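Local coordinates for uncharacterized protein (Bacillus cereus, PDB 5F2H) that is of unknown function but may be a hydrolase of the alpha/beta hydrolase superfamily, at residues M136-N142 with D172-D177; S201-F207 with V225-M231. One frame throughout, in Å; residues are numbered along the deposited sequence.

Interaction 1: M136-N142 with D172-D177; sequences MHGDQEN and DGFVWD
One face of the His137 ring takes the indole of Trp176, whose NE1 sits 3.4 Å above the imidazole plane and offset toward the rim. The two rings are neither stacked nor T-shaped, for their planes make 38°. The carbonyl O of Phe174 lies at the edge of the imidazole. His137 CG stands between its own backbone N and carbonyl carbon (chi1 67°). This turns the ring across the contact to the indole, while ND1 bonds to Gly138 O. Trp176 NE1 donates to His137 O at 2.9 Å, from above the carbonyl plane and through a bent hydrogen bond. The selenium of Met136, a selenomethionine, approaches the six-membered ring of the same indole obliquely, a Met-aromatic contact. The Phe174 ring has Glu141 O and Asn142 CB at its edge.

Asp139 OD1 takes the backbone N of Trp176 at 2.8 Å. The bond is nearly straight (171°) and arrives on the syn side, somewhat out of the carboxylate plane. Further along, the backbones pair. Phe174 N donates to Glu141 O at 2.9 Å, and Phe174 O receives weak bonds from Gln140 N and Glu141 N. Both residues thus face Phe174, which makes a G1 beta bulge at the end of the type II turn Gly138-Glu141. Asn142 ND2 bonds to Asp172 O at 2.7 Å. Its OD1 caps Ile145 N, so this one amide joins the start of helix 143-150 to the strand 173-174 region.

Two like charges come near each other without touching, at 4.3 Å between Asp139 OD2 and Asp177 OD1. The contact joins polar and packed parts: a carboxylate, an amide and an indole N-H each bind the opposite backbone, while Trp176 packs on His137.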
HETATM    1  N   MSE B 136       1.829   2.853 -22.275  1.00 53.04           N
HETATM    2  CA  MSE B 136       1.961   3.624 -23.511  1.00 54.54           C
HETATM    3  C   MSE B 136       1.204   3.062 -24.680  1.00 52.45           C
HETATM    4  O   MSE B 136       1.530   2.000 -25.207  1.00 54.33           O
HETATM    5  CB  MSE B 136       3.425   3.672 -23.971  1.00 57.98           C
HETATM    6  CG  MSE B 136       4.395   4.120 -22.890  1.00 59.16           C
HETATM    7 SE   MSE B 136       4.155   6.068 -22.681  0.88 62.39          SE
HETATM    8  CE  MSE B 136       3.717   5.799 -20.814  1.00 61.08           C
ATOM      9  N   HIS B 137       0.230   3.817 -25.153  1.00 52.56           N
ATOM     10  CA  HIS B 137      -0.558   3.410 -26.293  1.00 52.11           C
ATOM     11  C   HIS B 137       0.270   3.206 -27.553  1.00 52.07           C
ATOM     12  O   HIS B 137       1.395   3.685 -27.642  1.00 60.85           O
ATOM     13  CB  HIS B 137      -1.622   4.466 -26.582  1.00 53.12           C
ATOM     14  CG  HIS B 137      -1.081   5.781 -27.062  1.00 54.61           C
ATOM     15  ND1 HIS B 137      -0.916   6.078 -28.400  1.00 53.45           N
ATOM     16  CD2 HIS B 137      -0.726   6.899 -26.386  1.00 53.95           C
ATOM     17  CE1 HIS B 137      -0.489   7.320 -28.526  1.00 52.12           C
ATOM     18  NE2 HIS B 137      -0.352   7.835 -27.319  1.00 51.60           N
ATOM     19  N   GLY B 138      -0.325   2.520 -28.528  1.00 51.72           N
ATOM     20  CA  GLY B 138       0.289   2.246 -29.819  1.00 54.45           C
ATOM     21  C   GLY B 138       0.035   3.355 -30.831  1.00 54.80           C
ATOM     22  O   GLY B 138      -0.655   4.306 -30.553  1.00 57.92           O
ATOM     23  N   ASP B 139       0.613   3.271 -32.017  1.00 59.69           N
ATOM     24  CA  ASP B 139       0.381   4.338 -32.994  1.00 60.63           C
ATOM     25  C   ASP B 139      -1.063   4.337 -33.386  1.00 58.90           C
ATOM     26  O   ASP B 139      -1.699   3.283 -33.366  1.00 59.54           O
ATOM     27  CB  ASP B 139       1.283   4.202 -34.227  1.00 63.50           C
ATOM     28  CG  ASP B 139       2.739   4.544 -33.921  1.00 66.19           C
ATOM     29  OD1 ASP B 139       2.968   5.263 -32.913  1.00 60.12           O
ATOM     30  OD2 ASP B 139       3.642   4.145 -34.712  1.00 70.97           O
ATOM     31  N   GLN B 140      -1.581   5.532 -33.657  1.00 55.09           N
ATOM     32  CA  GLN B 140      -2.956   5.713 -34.071  1.00 55.65           C
ATOM     33  C   GLN B 140      -3.974   5.360 -33.008  1.00 56.03           C
ATOM     34  O   GLN B 140      -5.110   4.961 -33.313  1.00 59.36           O
ATOM     35  CB  GLN B 140      -3.217   4.920 -35.343  1.00 55.48           C
ATOM     36  CG  GLN B 140      -2.342   5.384 -36.474  1.00 56.03           C
ATOM     37  CD  GLN B 140      -2.672   4.672 -37.750  1.00 57.12           C
ATOM     38  OE1 GLN B 140      -3.114   5.282 -38.723  1.00 60.18           O
ATOM     39  NE2 GLN B 140      -2.594   3.369 -37.712  1.00 57.72           N
ATOM     40  N   GLU B 141      -3.570   5.527 -31.757  1.00 52.54           N
ATOM     41  CA  GLU B 141      -4.430   5.237 -30.645  1.00 51.94           C
ATOM     42  C   GLU B 141      -4.581   6.488 -29.791  1.00 50.78           C
ATOM     43  O   GLU B 141      -4.357   7.587 -30.263  1.00 47.32           O
ATOM     44  CB  GLU B 141      -3.892   4.051 -29.827  1.00 51.10           C
ATOM     45  CG  GLU B 141      -3.880   2.724 -30.562  1.00 52.31           C
ATOM     46  CD  GLU B 141      -3.508   1.548 -29.655  1.00 56.29           C
ATOM     47  OE1 GLU B 141      -3.390   1.747 -28.427  1.00 55.16           O
ATOM     48  OE2 GLU B 141      -3.392   0.397 -30.155  1.00 64.11           O
ATOM     49  N   ASN B 142      -5.028   6.302 -28.553  1.00 51.08           N
ATOM     50  CA  ASN B 142      -5.226   7.384 -27.624  1.00 52.41           C
ATOM     51  C   ASN B 142      -5.496   6.774 -26.278  1.00 52.76           C
ATOM     52  O   ASN B 142      -5.366   5.557 -26.107  1.00 54.57           O
ATOM     53  CB  ASN B 142      -6.365   8.277 -28.096  1.00 52.29           C
ATOM     54  CG  ASN B 142      -7.621   7.501 -28.329  1.00 53.86           C
ATOM     55  OD1 ASN B 142      -7.954   6.620 -27.547  1.00 55.81           O
ATOM     56  ND2 ASN B 142      -8.366   7.859 -29.373  1.00 54.19           N
ATOM     57  N   ASP B 172      -8.478  12.376 -33.024  1.00 68.92           N
ATOM     58  CA  ASP B 172      -8.326  11.405 -31.936  1.00 69.89           C
ATOM     59  C   ASP B 172      -7.327  10.255 -32.173  1.00 67.03           C
ATOM     60  O   ASP B 172      -7.370   9.264 -31.456  1.00 69.59           O
ATOM     61  CB  ASP B 172      -9.691  10.822 -31.560  1.00 74.98           C
ATOM     62  CG  ASP B 172     -10.701  11.886 -31.188  1.00 82.78           C
ATOM     63  OD1 ASP B 172     -10.298  12.969 -30.715  1.00 87.67           O
ATOM     64  OD2 ASP B 172     -11.912  11.625 -31.354  1.00 90.07           O
ATOM     65  N   GLY B 173      -6.450  10.371 -33.166  1.00 64.78           N
ATOM     66  CA  GLY B 173      -5.432   9.337 -33.457  1.00 63.07           C
ATOM     67  C   GLY B 173      -4.043   9.941 -33.220  1.00 60.51           C
ATOM     68  O   GLY B 173      -3.692  10.936 -33.831  1.00 63.76           O
ATOM     69  N   PHE B 174      -3.244   9.328 -32.367  1.00 55.75           N
ATOM     70  CA  PHE B 174      -1.938   9.851 -32.032  1.00 56.92           C
ATOM     71  C   PHE B 174      -0.777   8.850 -32.285  1.00 56.62           C
ATOM     72  O   PHE B 174      -0.972   7.632 -32.170  1.00 60.78           O
ATOM     73  CB  PHE B 174      -2.003  10.284 -30.567  1.00 58.59           C
ATOM     74  CG  PHE B 174      -3.076  11.307 -30.275  1.00 60.81           C
ATOM     75  CD1 PHE B 174      -2.816  12.664 -30.411  1.00 65.18           C
ATOM     76  CD2 PHE B 174      -4.333  10.921 -29.832  1.00 62.10           C
ATOM     77  CE1 PHE B 174      -3.795  13.610 -30.133  1.00 65.20           C
ATOM     78  CE2 PHE B 174      -5.328  11.863 -29.574  1.00 63.43           C
ATOM     79  CZ  PHE B 174      -5.049  13.207 -29.713  1.00 64.60           C
ATOM     80  N   VAL B 175       0.424   9.354 -32.598  1.00 55.13           N
ATOM     81  CA  VAL B 175       1.585   8.484 -32.898  1.00 58.30           C
ATOM     82  C   VAL B 175       2.894   8.827 -32.239  1.00 60.97           C
ATOM     83  O   VAL B 175       3.128   9.985 -31.875  1.00 65.27           O
ATOM     84  CB  VAL B 175       1.926   8.471 -34.403  1.00 60.31           C
ATOM     85  CG1 VAL B 175       0.768   7.897 -35.211  1.00 65.55           C
ATOM     86  CG2 VAL B 175       2.267   9.866 -34.895  1.00 60.88           C
ATOM     87  N   TRP B 176       3.777   7.819 -32.166  1.00 61.79           N
ATOM     88  CA  TRP B 176       5.119   7.967 -31.570  1.00 63.90           C
ATOM     89  C   TRP B 176       6.238   7.996 -32.631  1.00 66.13           C
ATOM     90  O   TRP B 176       7.336   7.510 -32.382  1.00 64.86           O
ATOM     91  CB  TRP B 176       5.398   6.837 -30.582  1.00 62.04           C
ATOM     92  CG  TRP B 176       4.431   6.774 -29.481  1.00 64.68           C
ATOM     93  CD1 TRP B 176       3.393   5.886 -29.332  1.00 63.26           C
ATOM     94  CD2 TRP B 176       4.334   7.685 -28.394  1.00 68.17           C
ATOM     95  NE1 TRP B 176       2.689   6.170 -28.192  1.00 58.84           N
ATOM     96  CE2 TRP B 176       3.234   7.282 -27.605  1.00 61.86           C
ATOM     97  CE3 TRP B 176       5.078   8.805 -27.999  1.00 73.60           C
ATOM     98  CZ2 TRP B 176       2.881   7.933 -26.429  1.00 62.67           C
ATOM     99  CZ3 TRP B 176       4.704   9.471 -26.826  1.00 76.17           C
ATOM    100  CH2 TRP B 176       3.614   9.020 -26.055  1.00 67.26           C
ATOM    101  N   ASP B 177       5.959   8.586 -33.796  1.00 69.17           N
ATOM    102  CA  ASP B 177       6.930   8.678 -34.895  1.00 71.23           C
ATOM    103  C   ASP B 177       8.275   9.218 -34.449  1.00 71.85           C
ATOM    104  O   ASP B 177       9.292   8.523 -34.527  1.00 70.20           O
ATOM    105  CB  ASP B 177       6.406   9.596 -35.999  1.00 71.57           C
ATOM    106  CG  ASP B 177       5.252   9.017 -36.754  1.00 68.75           C
ATOM    107  OD1 ASP B 177       4.986   7.791 -36.647  1.00 65.99           O
ATOM    108  OD2 ASP B 177       4.661   9.803 -37.521  1.00 70.00           O
TER

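Interaction 2: S201-F207 with V225-M231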
ATOM      1  N   SER B 201       7.493   1.865  -5.929  1.00100.96           N
ATOM      2  CA  SER B 201       7.612   1.039  -7.128  1.00 92.90           C
ATOM      3  C   SER B 201       7.077   1.698  -8.393  1.00 88.68           C
ATOM      4  O   SER B 201       6.052   2.375  -8.355  1.00 91.45           O
ATOM      5  CB  SER B 201       6.890  -0.297  -6.914  1.00 92.47           C
ATOM      6  OG  SER B 201       6.972  -1.120  -8.072  1.00 90.93           O
ATOM      7  N   VAL B 202       7.770   1.477  -9.517  1.00 83.81           N
ATOM      8  CA  VAL B 202       7.358   2.020 -10.824  1.00 76.89           C
ATOM      9  C   VAL B 202       7.572   0.995 -11.957  1.00 76.30           C
ATOM     10  O   VAL B 202       8.672   0.493 -12.164  1.00 77.75           O
ATOM     11  CB  VAL B 202       8.104   3.310 -11.179  1.00 72.14           C
ATOM     12  CG1 VAL B 202       7.635   3.839 -12.526  1.00 67.52           C
ATOM     13  CG2 VAL B 202       7.892   4.355 -10.098  1.00 73.38           C
ATOM     14  N   ILE B 203       6.503   0.685 -12.677  1.00 73.13           N
ATOM     15  CA  ILE B 203       6.551  -0.259 -13.777  1.00 71.61           C
ATOM     16  C   ILE B 203       6.038   0.456 -15.004  1.00 68.76           C
ATOM     17  O   ILE B 203       4.997   1.112 -14.928  1.00 72.99           O
ATOM     18  CB  ILE B 203       5.605  -1.453 -13.513  1.00 73.16           C
ATOM     19  CG1 ILE B 203       6.023  -2.198 -12.239  1.00 77.42           C
ATOM     20  CG2 ILE B 203       5.564  -2.388 -14.721  1.00 72.50           C
ATOM     21  CD1 ILE B 203       5.139  -3.379 -11.884  1.00 78.10           C
ATOM     22  N   ILE B 204       6.728   0.329 -16.136  1.00 62.89           N
ATOM     23  CA  ILE B 204       6.234   0.970 -17.347  1.00 61.60           C
ATOM     24  C   ILE B 204       5.883  -0.095 -18.367  1.00 60.42           C
ATOM     25  O   ILE B 204       6.620  -1.041 -18.559  1.00 62.62           O
ATOM     26  CB  ILE B 204       7.163   2.031 -17.940  1.00 62.58           C
ATOM     27  CG1 ILE B 204       6.457   2.716 -19.112  1.00 61.17           C
ATOM     28  CG2 ILE B 204       8.473   1.409 -18.388  1.00 65.75           C
ATOM     29  CD1 ILE B 204       7.169   3.930 -19.652  1.00 64.39           C
ATOM     30  N   GLY B 205       4.696   0.034 -18.947  1.00 57.98           N
ATOM     31  CA  GLY B 205       4.195  -0.890 -19.936  1.00 55.67           C
ATOM     32  C   GLY B 205       3.926  -0.149 -21.228  1.00 56.53           C
ATOM     33  O   GLY B 205       3.804   1.090 -21.245  1.00 57.30           O
ATOM     34  N   GLY B 206       3.804  -0.901 -22.320  1.00 55.62           N
ATOM     35  CA  GLY B 206       3.526  -0.303 -23.629  1.00 51.82           C
ATOM     36  C   GLY B 206       3.094  -1.338 -24.649  1.00 49.27           C
ATOM     37  O   GLY B 206       3.277  -2.543 -24.433  1.00 52.61           O
ATOM     38  N   PHE B 207       2.573  -0.854 -25.771  1.00 45.30           N
ATOM     39  CA  PHE B 207       2.099  -1.683 -26.864  1.00 45.72           C
ATOM     40  C   PHE B 207       2.704  -1.122 -28.172  1.00 49.82           C
ATOM     41  O   PHE B 207       2.550   0.068 -28.454  1.00 53.46           O
ATOM     42  CB  PHE B 207       0.545  -1.649 -26.834  1.00 44.56           C
ATOM     43  CG  PHE B 207      -0.109  -2.373 -27.960  1.00 43.30           C
ATOM     44  CD1 PHE B 207      -0.230  -3.751 -27.935  1.00 44.05           C
ATOM     45  CD2 PHE B 207      -0.574  -1.687 -29.053  1.00 43.66           C
ATOM     46  CE1 PHE B 207      -0.760  -4.440 -29.006  1.00 44.52           C
ATOM     47  CE2 PHE B 207      -1.152  -2.366 -30.117  1.00 45.40           C
ATOM     48  CZ  PHE B 207      -1.244  -3.743 -30.095  1.00 45.12           C
ATOM     49  N   VAL B 225      12.707   2.976 -13.355  1.00 84.43           N
ATOM     50  CA  VAL B 225      11.695   1.930 -13.361  1.00 78.71           C
ATOM     51  C   VAL B 225      12.174   0.630 -12.751  1.00 79.62           C
ATOM     52  O   VAL B 225      13.313   0.247 -12.910  1.00 86.78           O
ATOM     53  CB  VAL B 225      11.288   1.667 -14.820  1.00 76.95           C
ATOM     54  CG1 VAL B 225      10.600   0.348 -15.009  1.00 73.69           C
ATOM     55  CG2 VAL B 225      10.431   2.797 -15.345  1.00 78.44           C
ATOM     56  N   ASP B 226      11.280  -0.055 -12.055  1.00 83.45           N
ATOM     57  CA  ASP B 226      11.594  -1.336 -11.426  1.00 84.05           C
ATOM     58  C   ASP B 226      11.399  -2.507 -12.385  1.00 78.15           C
ATOM     59  O   ASP B 226      11.961  -3.568 -12.178  1.00 80.99           O
ATOM     60  CB  ASP B 226      10.749  -1.547 -10.165  1.00 89.80           C
ATOM     61  CG  ASP B 226      11.040  -0.511  -9.087  1.00 96.94           C
ATOM     62  OD1 ASP B 226      11.674   0.528  -9.395  1.00103.02           O
ATOM     63  OD2 ASP B 226      10.620  -0.731  -7.928  1.00 99.84           O
ATOM     64  N   GLY B 227      10.535  -2.343 -13.380  1.00 71.77           N
ATOM     65  CA  GLY B 227      10.285  -3.394 -14.365  1.00 67.84           C
ATOM     66  C   GLY B 227       9.548  -2.851 -15.570  1.00 64.37           C
ATOM     67  O   GLY B 227       9.119  -1.715 -15.564  1.00 63.47           O
ATOM     68  N   PHE B 228       9.390  -3.647 -16.617  1.00 64.09           N
ATOM     69  CA  PHE B 228       8.683  -3.159 -17.797  1.00 63.17           C
ATOM     70  C   PHE B 228       7.889  -4.297 -18.401  1.00 62.54           C
ATOM     71  O   PHE B 228       8.364  -5.437 -18.457  1.00 67.67           O
ATOM     72  CB  PHE B 228       9.662  -2.578 -18.818  1.00 62.54           C
ATOM     73  CG  PHE B 228      10.598  -3.593 -19.397  1.00 62.00           C
ATOM     74  CD1 PHE B 228      11.746  -3.961 -18.729  1.00 65.96           C
ATOM     75  CD2 PHE B 228      10.327  -4.177 -20.603  1.00 62.91           C
ATOM     76  CE1 PHE B 228      12.629  -4.888 -19.273  1.00 70.04           C
ATOM     77  CE2 PHE B 228      11.201  -5.108 -21.160  1.00 68.01           C
ATOM     78  CZ  PHE B 228      12.358  -5.465 -20.494  1.00 68.16           C
ATOM     79  N   ILE B 229       6.713  -3.975 -18.915  1.00 62.58           N
ATOM     80  CA  ILE B 229       5.835  -4.999 -19.491  1.00 65.59           C
ATOM     81  C   ILE B 229       5.425  -4.666 -20.919  1.00 65.12           C
ATOM     82  O   ILE B 229       4.467  -3.923 -21.122  1.00 63.62           O
ATOM     83  CB  ILE B 229       4.557  -5.142 -18.629  1.00 66.59           C
ATOM     84  CG1 ILE B 229       4.915  -5.348 -17.151  1.00 66.97           C
ATOM     85  CG2 ILE B 229       3.694  -6.293 -19.128  1.00 67.69           C
ATOM     86  CD1 ILE B 229       3.717  -5.375 -16.242  1.00 66.80           C
ATOM     87  N   PHE B 230       6.109  -5.243 -21.908  1.00 66.21           N
ATOM     88  CA  PHE B 230       5.781  -4.941 -23.290  1.00 65.57           C
ATOM     89  C   PHE B 230       4.901  -5.954 -23.979  1.00 67.23           C
ATOM     90  O   PHE B 230       5.021  -7.157 -23.757  1.00 74.02           O
ATOM     91  CB  PHE B 230       7.024  -4.727 -24.127  1.00 67.96           C
ATOM     92  CG  PHE B 230       7.957  -3.694 -23.576  1.00 68.82           C
ATOM     93  CD1 PHE B 230       7.476  -2.493 -23.068  1.00 67.46           C
ATOM     94  CD2 PHE B 230       9.324  -3.810 -23.812  1.00 68.89           C
ATOM     95  CE1 PHE B 230       8.355  -1.504 -22.641  1.00 69.68           C
ATOM     96  CE2 PHE B 230      10.198  -2.826 -23.403  1.00 66.24           C
ATOM     97  CZ  PHE B 230       9.717  -1.676 -22.808  1.00 67.42           C
HETATM   98  N   MSE B 231       4.015  -5.442 -24.828  1.00 65.25           N
HETATM   99  CA  MSE B 231       3.070  -6.260 -25.583  1.00 61.49           C
HETATM  100  C   MSE B 231       3.347  -5.954 -27.020  1.00 61.53           C
HETATM  101  O   MSE B 231       3.254  -4.793 -27.455  1.00 61.45           O
HETATM  102  CB  MSE B 231       1.647  -5.856 -25.186  1.00 57.36           C
HETATM  103  CG  MSE B 231       0.549  -6.553 -25.991  1.00 56.84           C
HETATM  104 SE   MSE B 231       0.408  -8.473 -25.550  0.78 57.08          SE
HETATM  105  CE  MSE B 231       0.886  -9.138 -27.350  1.00 58.69           C
TER
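Asp226 N donates to Val202 O at 2.7 Å, nearly along the C=O axis, where the two parallel strands begin to pair. Asp226 CB lies against the same oxygen. From there the bonds pass back and forth between the backbones. Ile204 O accepts Ile229 N at 3.0 Å, and the CA of Phe228 also comes close to this oxygen. Gly206 N makes a weak bond to Ile229 O. Gly206 O then takes Met231 N, again at 3.0 Å. The short strand axes lie 13° apart, and the parallel pairing runs on to Phe207 with Met231. Gly205 and Gly206 pair with Ile229 and Phe230. Gly206 already belongs to a probable nucleophile elbow, with Ser208 and Gly210, as in other alpha/beta hydrolases.

Ile203, Ile229, Phe207 and Met231 point to one face of the sheet. Ile203 CG2 meets Ile229 CD1 at 3.8 Å, the two side chains crossing at a slant. Phe207 and Met231, a selenomethionine, run side by side. Met231 CG touches Phe207 CD1 at 3.5 Å, near the plane of the ring and at its edge. With CG anti to the backbone N (chi1 175°), Met231 carries its first carbons along the phenylalanine before bending away at the next torsion. Phe207 also stacks on Tyr296. Ile204, Phe228 and Phe230 point to the other face. There Ile204 CG2 meets Val225 CG2 at 3.9 Å, nearly at right angles.

Helix 209-219 connects the strands in a right-handed beta-alpha-beta crossover and covers Ile204 and Phe230. Helix 300-313 lies over Ile203 and Ile229 on the other face. Within the sheet the pair is flanked by strand 131-136 beside 202-207 and strand 254-260 beside 227-231.

Interaction 2 lies in the interior of the central parallel sheet. Interaction 1 sits in the loops beyond the C-terminal end of strand 131-136, also largely buried but with a partly exposed rim and a second subunit packing nearby. The two meet directly: Met136 N lies 2.8 Å from Gly205 O, a probable hydrogen bond that ties strand 131-136 to 202-207. Their chemistry follows their place. Regular backbone bonding and apolar faces serve the sheet, whereas side-chain-to-backbone bonds add to a short bulged backbone pairing in the loop. A bound Tris molecule near Asp139, probably from the crystallisation liquor, and Met136 touching the probable nucleophile elbow are consistent with interaction 1 bordering a pocket.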